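Local coordinates for protein OBCA, Oxalate Biosynthetic Component A (PDB 4NNB) that is a TIM-barrel enzyme that holds a magnesium ion and an oxaloacetate ion together in one pocket, at residues Ala379-Tyr384 against Leu449-Met454; Ala314-Gln319 against Glu348-Ala353; Leu6-Ala11 against Ile470-Glu475. One frame throughout, in Å; residues are numbered along the deposited sequence.

Contact 1. Residues Ala379-Tyr384 against Leu449-Met454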
# COMPACT_ATOMS: atom_id res chain seq x y z
N ALA A 379 4.37 -0.27 12.46
CA ALA A 379 4.34 -1.53 13.19
C ALA A 379 4.14 -2.72 12.26
O ALA A 379 3.44 -2.63 11.25
CB ALA A 379 3.27 -1.50 14.27
N GLY A 380 4.77 -3.84 12.61
CA GLY A 380 4.53 -5.10 11.93
C GLY A 380 5.37 -5.31 10.69
O GLY A 380 5.22 -6.32 9.99
N VAL A 381 6.25 -4.36 10.41
CA VAL A 381 7.16 -4.48 9.27
C VAL A 381 8.55 -4.82 9.81
O VAL A 381 9.13 -4.03 10.56
CB VAL A 381 7.20 -3.17 8.45
CG1 VAL A 381 8.20 -3.29 7.29
CG2 VAL A 381 5.82 -2.84 7.92
N ASP A 382 9.07 -5.99 9.43
CA ASP A 382 10.35 -6.47 9.97
C ASP A 382 11.52 -5.57 9.53
O ASP A 382 11.65 -5.24 8.35
CB ASP A 382 10.62 -7.92 9.57
CG ASP A 382 9.55 -8.90 10.07
OD1 ASP A 382 8.76 -8.55 10.98
OD2 ASP A 382 9.52 -10.03 9.57
N GLN A 383 12.37 -5.20 10.49
CA GLN A 383 13.47 -4.27 10.24
C GLN A 383 14.80 -4.82 10.75
O GLN A 383 14.82 -5.63 11.68
CB GLN A 383 13.19 -2.94 10.97
CG GLN A 383 11.91 -2.23 10.47
CD GLN A 383 12.08 -1.58 9.10
OE1 GLN A 383 13.20 -1.45 8.61
NE2 GLN A 383 10.98 -1.19 8.49
N TYR A 384 15.90 -4.37 10.14
CA TYR A 384 17.23 -4.72 10.62
C TYR A 384 17.91 -3.48 11.17
O TYR A 384 17.52 -2.36 10.86
CB TYR A 384 18.10 -5.25 9.47
CG TYR A 384 17.88 -6.71 9.06
CD1 TYR A 384 17.71 -7.71 10.01
CD2 TYR A 384 17.88 -7.07 7.72
CE1 TYR A 384 17.53 -9.04 9.63
CE2 TYR A 384 17.68 -8.39 7.33
CZ TYR A 384 17.52 -9.36 8.28
OH TYR A 384 17.34 -10.67 7.89
N LEU A 449 0.30 2.43 11.90
CA LEU A 449 -0.10 1.73 10.69
C LEU A 449 0.23 0.27 10.89
O LEU A 449 1.07 -0.07 11.73
CB LEU A 449 0.63 2.26 9.45
CG LEU A 449 2.13 1.99 9.29
CD1 LEU A 449 2.42 0.65 8.63
CD2 LEU A 449 2.78 3.13 8.50
N LEU A 450 -0.40 -0.58 10.09
CA LEU A 450 -0.05 -1.99 10.03
C LEU A 450 -0.13 -2.49 8.59
O LEU A 450 -0.95 -2.00 7.81
CB LEU A 450 -0.98 -2.82 10.92
CG LEU A 450 -0.77 -2.79 12.44
CD1 LEU A 450 -1.95 -3.45 13.14
CD2 LEU A 450 0.51 -3.50 12.80
N PRO A 451 0.73 -3.47 8.22
CA PRO A 451 0.63 -4.02 6.86
C PRO A 451 -0.72 -4.71 6.70
O PRO A 451 -1.28 -5.20 7.69
CB PRO A 451 1.75 -5.07 6.82
CG PRO A 451 2.58 -4.87 8.06
CD PRO A 451 1.68 -4.20 9.07
N GLY A 452 -1.25 -4.71 5.48
CA GLY A 452 -2.55 -5.32 5.17
C GLY A 452 -2.96 -6.54 5.97
O GLY A 452 -3.99 -6.51 6.64
N PRO A 453 -2.15 -7.62 5.94
CA PRO A 453 -2.56 -8.88 6.57
C PRO A 453 -2.67 -8.84 8.09
O PRO A 453 -3.20 -9.78 8.68
CB PRO A 453 -1.43 -9.84 6.16
CG PRO A 453 -0.86 -9.25 4.90
CD PRO A 453 -0.92 -7.77 5.14
N MET A 454 -2.18 -7.77 8.73
CA MET A 454 -2.27 -7.63 10.18
C MET A 454 -3.32 -6.60 10.60
O MET A 454 -3.51 -6.36 11.79
CB MET A 454 -0.91 -7.20 10.75
CG MET A 454 0.19 -8.21 10.57
SD MET A 454 1.80 -7.69 11.25
CE MET A 454 1.40 -7.58 13.00
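Ala379 and Gly380 lie against Leu450, Pro451 and Met454 where two neighbouring parallel strands of the TIM barrel, 373-378 and 444-449, run out into their C-terminal loops. The strand pairing is fading here: Ala379 N reaches Leu449 O at 3.4 Å in a weak hydrogen bond, bent to 135° at the hydrogen, and packing takes over beyond it. Met454 is the side chain that reaches farthest across. From CB, which points toward 379-384, its chain runs straight out through CG with chi2 at 180°, so that Met454 SD is carried across to lie 3.8 Å from Gly380 CA. There the chain bends at chi3, leaving Met454 CE 4.1 Å from Gly380 CA. Gly380 has a positive phi of 86° and no side chain, which lets the sulfur come up against its backbone. Leu450 meets Ala379 instead, CD2 of Leu450 lying 3.7 Å from Ala379 CB. The Pro451 ring lies against the Ala379-Gly380 backbone: Pro451 CD is 3.2 Å from Ala379 O, and its CG approaches Gly380 O. Gln455 NE2 hydrogen-bonds Leu450 O, and Val381 also packs on Phe318 of the short strand 317-318. At the far end of the contact Val381 crosses the proline ring obliquely, with its CG2 methyl 3.8 Å from Pro451 CG.

Contact 2. Residues Ala314-Gln319 against Glu348-Ala353. With OAA (oxaloacetate ion), chain C.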
# COMPACT_ATOMS: atom_id res chain seq x y z
N ALA A 314 17.15 7.68 11.21
CA ALA A 314 18.15 6.63 11.17
C ALA A 314 17.99 5.95 9.83
O ALA A 314 16.96 6.14 9.16
CB ALA A 314 17.94 5.60 12.30
N ALA A 315 18.98 5.15 9.45
CA ALA A 315 18.87 4.30 8.27
C ALA A 315 17.64 3.40 8.40
O ALA A 315 17.34 2.91 9.50
CB ALA A 315 20.12 3.45 8.10
N VAL A 316 16.91 3.21 7.31
CA VAL A 316 15.76 2.30 7.32
C VAL A 316 16.16 1.07 6.51
O VAL A 316 16.40 1.17 5.32
CB VAL A 316 14.51 2.97 6.71
CG1 VAL A 316 13.34 1.99 6.66
CG2 VAL A 316 14.10 4.19 7.54
N VAL A 317 16.28 -0.07 7.18
CA VAL A 317 16.81 -1.27 6.55
C VAL A 317 15.77 -2.38 6.65
O VAL A 317 15.78 -3.16 7.62
CB VAL A 317 18.13 -1.73 7.23
CG1 VAL A 317 18.77 -2.85 6.41
CG2 VAL A 317 19.11 -0.54 7.40
N PHE A 318 14.87 -2.44 5.68
CA PHE A 318 13.80 -3.45 5.68
C PHE A 318 14.39 -4.85 5.58
O PHE A 318 15.25 -5.10 4.73
CB PHE A 318 12.88 -3.25 4.47
CG PHE A 318 12.14 -1.94 4.45
CD1 PHE A 318 12.58 -0.90 3.65
CD2 PHE A 318 10.99 -1.76 5.20
CE1 PHE A 318 11.90 0.31 3.62
CE2 PHE A 318 10.29 -0.55 5.17
CZ PHE A 318 10.75 0.48 4.38
N GLN A 319 13.93 -5.77 6.41
CA GLN A 319 14.36 -7.17 6.27
C GLN A 319 14.03 -7.70 4.89
O GLN A 319 14.79 -8.47 4.32
CB GLN A 319 13.77 -8.05 7.37
CG GLN A 319 14.32 -7.73 8.76
CD GLN A 319 14.14 -8.89 9.72
OE1 GLN A 319 14.05 -10.04 9.30
NE2 GLN A 319 14.09 -8.58 11.01
N GLU A 348 8.66 9.02 11.07
CA GLU A 348 8.29 7.66 10.68
C GLU A 348 9.09 6.71 11.55
O GLU A 348 10.28 6.52 11.31
CB GLU A 348 8.63 7.37 9.22
CG GLU A 348 8.09 8.33 8.20
CD GLU A 348 6.58 8.35 8.16
OE1 GLU A 348 5.97 7.57 7.38
OE2 GLU A 348 6.00 9.16 8.89
N VAL A 349 8.44 6.13 12.55
CA VAL A 349 9.15 5.25 13.48
C VAL A 349 9.24 3.82 12.91
O VAL A 349 8.39 2.96 13.19
CB VAL A 349 8.50 5.24 14.87
CG1 VAL A 349 9.37 4.46 15.85
CG2 VAL A 349 8.31 6.67 15.38
N PHE A 350 10.26 3.58 12.10
CA PHE A 350 10.45 2.28 11.46
C PHE A 350 11.09 1.25 12.40
O PHE A 350 10.89 0.05 12.23
CB PHE A 350 11.36 2.41 10.22
CG PHE A 350 10.66 2.95 8.99
CD1 PHE A 350 10.79 4.28 8.62
CD2 PHE A 350 9.88 2.10 8.20
CE1 PHE A 350 10.16 4.78 7.47
CE2 PHE A 350 9.24 2.58 7.06
CZ PHE A 350 9.37 3.91 6.69
N ASN A 351 11.88 1.72 13.36
CA ASN A 351 12.75 0.81 14.12
C ASN A 351 13.16 1.40 15.46
O ASN A 351 12.90 2.58 15.72
CB ASN A 351 13.99 0.44 13.27
CG ASN A 351 14.75 1.67 12.77
OD1 ASN A 351 14.88 2.66 13.48
ND2 ASN A 351 15.23 1.61 11.54
N HIS A 352 13.82 0.61 16.30
CA HIS A 352 14.22 1.10 17.62
C HIS A 352 15.31 2.16 17.53
O HIS A 352 15.37 3.07 18.37
CB HIS A 352 14.64 -0.05 18.54
CG HIS A 352 13.49 -0.90 19.00
ND1 HIS A 352 12.59 -0.47 19.95
CD2 HIS A 352 13.08 -2.13 18.61
CE1 HIS A 352 11.68 -1.41 20.15
NE2 HIS A 352 11.95 -2.43 19.34
N ALA A 353 16.18 2.06 16.53
CA ALA A 353 17.20 3.07 16.33
C ALA A 353 16.54 4.45 16.20
O ALA A 353 17.02 5.43 16.78
CB ALA A 353 18.02 2.76 15.09
O1 OAA C . 8.77 8.48 4.63
O2 OAA C . 6.97 7.89 3.39
O4 OAA C . 8.11 2.82 2.69
O5 OAA C . 10.02 4.11 2.74
O3 OAA C . 6.75 5.32 2.55
C1 OAA C . 8.06 7.56 4.03
C2 OAA C . 8.52 6.12 4.11
C3 OAA C . 7.91 5.17 3.11
C4 OAA C . 8.72 3.97 2.82
O HOH W 1 15.54 -0.61 9.82
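Val316 presses on Phe350 at the C-terminal mouth of the TIM barrel, where the loop after strand 308-311 folds over the end of strand 344-349. Among the apolar contacts, Val316 CG1 stands over one face of the Phe350 ring, 3.8 Å from its centroid, in a CH-pi contact, while the other methyl, CG2, touches Phe350 CD1 at 3.5 Å. The same CG1 also lies above a face of Phe318, offset toward the rim, and so fills the angle between two rings whose planes stand at 87°. Those rings meet obliquely, Phe318 CZ being 3.7 Å from Phe350 CE2. Farther out, the Ala314 and Ala353 methyls touch.

The polar contacts belong to Asn351, the N-cap of helix 352-359. With CG placed between the backbone N and the carbonyl carbon (chi1 55°), its OD1 caps Ile354 N and its ND2 turns back to the facing loop. Asn351 ND2 donates to Ala315 O at 3.2 Å, in the plane of that carbonyl but bent to 141° at the hydrogen. Asn351 ND2 also donates to water 1 (2.8 Å), which accepts from Val317 N as well, so one amide nitrogen ties down two points of the loop.

Arg281, itself hydrogen-bonded to the oxaloacetate ion, makes a cation-pi contact with Phe318. Phe350 turns its edge to the ligand, Phe350 CZ lying 3.5 Å from oxaloacetate C2.

Contact 3. Residues Leu6-Ala11 against Ile470-Glu475. With MG (magnesium ion), chain B; OAA (oxaloacetate ion), chain C.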
# COMPACT_ATOMS: atom_id res chain seq x y z
N LEU A 6 -9.44 10.67 17.74
CA LEU A 6 -8.44 10.19 16.78
C LEU A 6 -8.54 10.85 15.41
O LEU A 6 -9.60 11.30 14.99
CB LEU A 6 -8.52 8.67 16.63
CG LEU A 6 -8.02 7.82 17.79
CD1 LEU A 6 -9.16 7.48 18.74
CD2 LEU A 6 -7.40 6.55 17.27
N TYR A 7 -7.41 10.91 14.72
CA TYR A 7 -7.45 11.34 13.33
C TYR A 7 -6.99 10.20 12.43
O TYR A 7 -6.14 9.40 12.81
CB TYR A 7 -6.67 12.64 13.10
CG TYR A 7 -5.18 12.57 13.37
CD1 TYR A 7 -4.27 12.36 12.34
CD2 TYR A 7 -4.68 12.74 14.65
CE1 TYR A 7 -2.90 12.30 12.58
CE2 TYR A 7 -3.32 12.68 14.91
CZ TYR A 7 -2.43 12.47 13.87
OH TYR A 7 -1.08 12.41 14.12
N ILE A 8 -7.59 10.12 11.24
CA ILE A 8 -7.24 9.07 10.30
C ILE A 8 -6.30 9.67 9.28
O ILE A 8 -6.58 10.73 8.71
CB ILE A 8 -8.49 8.49 9.59
CG1 ILE A 8 -9.41 7.82 10.62
CG2 ILE A 8 -8.08 7.50 8.48
CD1 ILE A 8 -10.81 7.45 10.09
N THR A 9 -5.17 9.00 9.07
CA THR A 9 -4.31 9.31 7.94
C THR A 9 -4.60 8.37 6.76
O THR A 9 -4.59 7.16 6.92
CB THR A 9 -2.81 9.22 8.32
OG1 THR A 9 -2.49 10.27 9.26
CG2 THR A 9 -1.92 9.40 7.07
N ALA A 10 -4.87 8.94 5.59
CA ALA A 10 -4.98 8.13 4.38
C ALA A 10 -3.62 8.07 3.68
O ALA A 10 -2.96 9.08 3.53
CB ALA A 10 -6.00 8.73 3.45
N ALA A 11 -3.21 6.88 3.25
CA ALA A 11 -1.93 6.77 2.52
C ALA A 11 -2.17 6.07 1.17
O ALA A 11 -2.07 4.85 1.08
CB ALA A 11 -0.90 6.01 3.35
N ILE A 470 -4.79 6.64 13.47
CA ILE A 470 -4.63 5.39 12.75
C ILE A 470 -4.48 5.71 11.26
O ILE A 470 -5.20 6.57 10.74
CB ILE A 470 -5.85 4.46 12.94
CG1 ILE A 470 -5.91 3.94 14.38
CG2 ILE A 470 -5.80 3.25 11.99
CD1 ILE A 470 -7.22 3.21 14.68
N ARG A 471 -3.56 5.02 10.59
CA ARG A 471 -3.33 5.22 9.17
C ARG A 471 -3.76 3.98 8.40
O ARG A 471 -3.51 2.85 8.84
CB ARG A 471 -1.84 5.54 8.90
CG ARG A 471 -1.35 5.21 7.49
CD ARG A 471 0.05 5.82 7.19
NE ARG A 471 0.82 4.95 6.31
CZ ARG A 471 2.07 5.18 5.91
NH1 ARG A 471 2.72 6.28 6.28
NH2 ARG A 471 2.67 4.30 5.13
N VAL A 472 -4.42 4.20 7.26
CA VAL A 472 -4.74 3.10 6.34
C VAL A 472 -4.52 3.62 4.92
O VAL A 472 -4.38 4.83 4.72
CB VAL A 472 -6.21 2.64 6.47
CG1 VAL A 472 -6.42 1.92 7.79
CG2 VAL A 472 -7.14 3.84 6.35
N GLY A 473 -4.49 2.72 3.95
CA GLY A 473 -4.43 3.12 2.56
C GLY A 473 -3.72 2.07 1.72
O GLY A 473 -3.07 1.19 2.28
N LEU A 474 -3.81 2.18 0.39
CA LEU A 474 -3.15 1.21 -0.50
C LEU A 474 -1.63 1.08 -0.28
O LEU A 474 -1.05 0.02 -0.53
CB LEU A 474 -3.47 1.53 -1.97
CG LEU A 474 -4.95 1.45 -2.37
CD1 LEU A 474 -5.10 1.46 -3.91
CD2 LEU A 474 -5.61 0.22 -1.76
N GLU A 475 -1.00 2.15 0.19
CA GLU A 475 0.41 2.07 0.61
C GLU A 475 0.69 0.92 1.57
O GLU A 475 1.70 0.23 1.44
CB GLU A 475 0.85 3.40 1.25
CG GLU A 475 2.25 3.35 1.87
CD GLU A 475 2.83 4.74 2.10
OE1 GLU A 475 4.00 4.85 2.53
OE2 GLU A 475 2.11 5.73 1.86
MG MG B . 5.32 6.57 2.74
O1 OAA C . 8.77 8.48 4.63
O2 OAA C . 6.97 7.89 3.39
O4 OAA C . 8.11 2.82 2.69
O5 OAA C . 10.02 4.11 2.74
O3 OAA C . 6.75 5.32 2.55
C1 OAA C . 8.06 7.56 4.03
C2 OAA C . 8.52 6.12 4.11
C3 OAA C . 7.91 5.17 3.11
C4 OAA C . 8.72 3.97 2.82
O HOH W 2 5.27 5.74 4.84
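The magnesium site of the TIM barrel lies just beyond the C-terminal ends of two parallel strands, 5-10 and 469-472, and this contact joins them. Ile8 pairs with Ile470, Thr9 with Arg471 and Ala10 with Val472, with the short strand axes 23° apart. The bonds alternate as parallel pairing requires: Tyr7 O receives Ile470 N, Thr9 N gives to Ile470 O (2.9 Å), Thr9 O receives Val472 N, and Ala11 N gives to Val472 O (2.8 Å). Past the strands the link persists, since Ala11 O accepts Glu475 N at 3.0 Å. Gly473, without a side chain, leaves its CA beside that same carbonyl.

The last of these bonds lies at the residue that binds the metal. Glu475 CG lies anti to the backbone N (chi1 173°) and the rest of the chain is extended, delivering Glu475 OE1 to the magnesium ion at 2.2 Å. His224, His226, water 2 and oxaloacetate O2 and O3 complete six ligands. Arg471 steadies this carboxylate from the second shell: its NH2 forms a salt bridge to Glu475 OE1 at 3.0 Å, NH1 donates to water 2, and NE pairs with Asp476. Both side chains are braced by the Ala11 methyl. Ala11 CB lies over one face of the guanidinium, 3.6 Å from Arg471 NE, and touches Glu475 OE2 at 3.4 Å.

Thr9 and Arg471 share one face of the sheet and pack on His224 of strand 222-229, the next strand beside 5-10. On the other face, Ile470 and Val472 meet helix 458-465, while Ile8 and Ala10 rest on helix 495-507.

Contacts 1 and 2 lie where barrel strands run out at their C-terminal ends; contact 3 pairs two strands and ends at the metal. Contacts 2 and 3, centres about 20 Å apart, both touch the oxaloacetate ion: contact 2 brings two aromatic rings and Glu348, contact 3 the metal-bound carboxylate. Glu348 OE1 and Arg471 NH1, 3.7 Å apart, form a long, weak ion pair. Contact 1 stands back, the Leu449 side chain about 7 Å at its nearest atoms from both magnesium and ligand, yet adjoins both. Leu449 CD2 packs on Arg471 CZ (3.4 Å), and Tyr384 N probably bonds to Val317 O (2.8 Å), pairing strands 383-386 and 317-318. Along the chain, contact 3 encloses the others.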